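Local coordinates for protein uroporphyrinogen III synthase (Thermus thermophilus, PDB 1WD7) that probably catalyses the ring closure of hydroxymethylbilane to uroporphyrinogen III, a step on the route to haem and related tetrapyrroles, at residues F93-G98 with K121-L126. Residues are numbered along the deposited sequence; the frame is centred on the assembly and turned at random.
Sequences FRLARG and KSLLPL
In one of the two parallel-sheet domains of this HemD-family enzyme, the C-terminal end of strand 93-96 is covered by segment 121-126, which runs into a short 3-10 turn, through apolar contacts. L123 and L126 lie three residues apart, and this spacing brings both leucines to the strand; the hydrogen bond from L126 N to L123 O, 3.0 Å, helps hold the turn. From the strand, L95 lies alongside L123, though the modelled approach of their CD2 atoms is too short to trust, and its CD2 comes 3.6 Å from L126 CB. Branched apolar ends suit the leucines to a contact made by packing alone. L123 has CG anti to its carbonyl carbon (chi1 -66°), which carries its two methyls up to the chain where the strand ends. L123 CD1 sits 3.9 Å from R97 CA. L123 CD2 packs 3.6 Å from A96 O. Cutting L123 back to an alanine is likely to open a gap against R97 CA and strip the A96-R97 backbone of apolar cover. R97 contributes backbone and CB here, whereas its long chain leads away to hydrogen-bond T66 O through NE. S122, small and polar, hydrogen-bonds through OG with T119 O and D117 N, tying it to the preceding loop. L95 and L123 also touch L64 of neighbouring strand 62-65, and L124 packs against helix 144-152.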
loop_
_atom_site.group_PDB
_atom_site.type_symbol
_atom_site.label_atom_id
_atom_site.label_comp_id
_atom_site.label_asym_id
_atom_site.label_seq_id
_atom_site.Cartn_x
_atom_site.Cartn_y
_atom_site.Cartn_z
ATOM N N PHE A 93 20.066 -9.941 7.927
ATOM C CA PHE A 93 19.007 -10.893 7.591
ATOM C C PHE A 93 17.995 -10.033 6.829
ATOM O O PHE A 93 17.494 -9.055 7.387
ATOM C CB PHE A 93 18.391 -11.450 8.860
ATOM C CG PHE A 93 17.373 -12.543 8.626
ATOM C CD1 PHE A 93 17.764 -13.774 8.109
ATOM C CD2 PHE A 93 16.035 -12.340 8.914
ATOM C CE1 PHE A 93 16.836 -14.782 7.893
ATOM C CE2 PHE A 93 15.089 -13.345 8.696
ATOM C CZ PHE A 93 15.484 -14.565 8.190
ATOM N N ARG A 94 17.671 -10.445 5.607
ATOM C CA ARG A 94 16.754 -9.695 4.743
ATOM C C ARG A 94 15.402 -10.373 4.575
ATOM O O ARG A 94 15.314 -11.513 4.142
ATOM C CB ARG A 94 17.404 -9.486 3.376
ATOM C CG ARG A 94 18.748 -8.767 3.459
ATOM C CD ARG A 94 19.359 -8.524 2.063
ATOM N NE ARG A 94 19.718 -9.761 1.383
ATOM C CZ ARG A 94 20.735 -10.543 1.719
ATOM N NH1 ARG A 94 20.971 -11.669 1.026
ATOM N NH2 ARG A 94 21.532 -10.218 2.742
ATOM N N LEU A 95 14.345 -9.642 4.920
ATOM C CA LEU A 95 12.988 -10.182 4.794
ATOM C C LEU A 95 12.199 -9.282 3.857
ATOM O O LEU A 95 12.303 -8.061 3.911
ATOM C CB LEU A 95 12.322 -10.203 6.161
ATOM C CG LEU A 95 12.115 -11.574 6.801
ATOM C CD1 LEU A 95 12.698 -11.557 8.168
ATOM C CD2 LEU A 95 10.617 -11.863 6.876
ATOM N N ALA A 96 11.412 -9.896 2.983
ATOM C CA ALA A 96 10.567 -9.115 2.075
ATOM C C ALA A 96 9.089 -9.443 2.357
ATOM O O ALA A 96 8.733 -10.605 2.538
ATOM C CB ALA A 96 10.921 -9.461 0.623
ATOM N N ARG A 97 8.247 -8.417 2.389
ATOM C CA ARG A 97 6.840 -8.677 2.664
ATOM C C ARG A 97 6.186 -9.608 1.615
ATOM O O ARG A 97 5.401 -10.527 1.970
ATOM C CB ARG A 97 6.077 -7.349 2.719
ATOM C CG ARG A 97 4.582 -7.555 2.925
ATOM C CD ARG A 97 3.846 -6.220 3.099
ATOM N NE ARG A 97 3.964 -5.374 1.912
ATOM C CZ ARG A 97 3.147 -4.347 1.656
ATOM N NH1 ARG A 97 2.157 -4.061 2.497
ATOM N NH2 ARG A 97 3.327 -3.612 0.574
ATOM N N GLY A 98 6.464 -9.352 0.343
ATOM C CA GLY A 98 5.878 -10.107 -0.739
ATOM C C GLY A 98 6.765 -10.145 -1.978
ATOM O O GLY A 98 7.927 -9.714 -1.972
ATOM N N LYS A 121 1.681 -8.466 8.277
ATOM C CA LYS A 121 1.466 -9.370 9.416
ATOM C C LYS A 121 2.129 -10.738 9.222
ATOM O O LYS A 121 2.547 -11.375 10.190
ATOM C CB LYS A 121 -0.027 -9.538 9.661
ATOM C CG LYS A 121 -0.812 -9.960 8.441
ATOM C CD LYS A 121 -2.324 -10.002 8.701
ATOM C CE LYS A 121 -3.071 -10.425 7.442
ATOM N NZ LYS A 121 -4.530 -10.329 7.605
ATOM N N SER A 122 2.255 -11.171 7.976
ATOM C CA SER A 122 2.860 -12.496 7.706
ATOM C C SER A 122 4.338 -12.543 8.076
ATOM O O SER A 122 4.914 -13.637 8.190
ATOM C CB SER A 122 2.668 -12.883 6.202
ATOM O OG SER A 122 3.469 -12.043 5.322
ATOM N N LEU A 123 4.955 -11.375 8.265
ATOM C CA LEU A 123 6.370 -11.319 8.619
ATOM C C LEU A 123 6.660 -11.581 10.103
ATOM O O LEU A 123 7.770 -11.971 10.462
ATOM C CB LEU A 123 6.947 -9.963 8.242
ATOM C CG LEU A 123 6.995 -9.673 6.729
ATOM C CD1 LEU A 123 7.669 -8.302 6.506
ATOM C CD2 LEU A 123 7.805 -10.768 6.037
ATOM N N LEU A 124 5.681 -11.354 10.958
ATOM C CA LEU A 124 5.868 -11.578 12.406
ATOM C C LEU A 124 6.565 -12.908 12.745
ATOM O O LEU A 124 7.595 -12.940 13.410
ATOM C CB LEU A 124 4.508 -11.523 13.109
ATOM C CG LEU A 124 4.127 -10.257 13.832
ATOM C CD1 LEU A 124 4.466 -9.076 12.997
ATOM C CD2 LEU A 124 2.655 -10.296 14.150
ATOM N N PRO A 125 6.009 -14.039 12.295
ATOM C CA PRO A 125 6.509 -15.400 12.505
ATOM C C PRO A 125 7.904 -15.633 11.990
ATOM O O PRO A 125 8.618 -16.543 12.463
ATOM C CB PRO A 125 5.533 -16.252 11.705
ATOM C CG PRO A 125 4.348 -15.490 11.660
ATOM C CD PRO A 125 4.778 -14.071 11.505
ATOM N N LEU A 126 8.278 -14.827 11.009
ATOM C CA LEU A 126 9.544 -14.989 10.376
ATOM C C LEU A 126 10.656 -14.172 10.999
ATOM O O LEU A 126 11.811 -14.312 10.607
ATOM C CB LEU A 126 9.385 -14.641 8.894
ATOM C CG LEU A 126 8.216 -15.343 8.179
ATOM C CD1 LEU A 126 8.127 -14.860 6.749
ATOM C CD2 LEU A 126 8.427 -16.861 8.216
#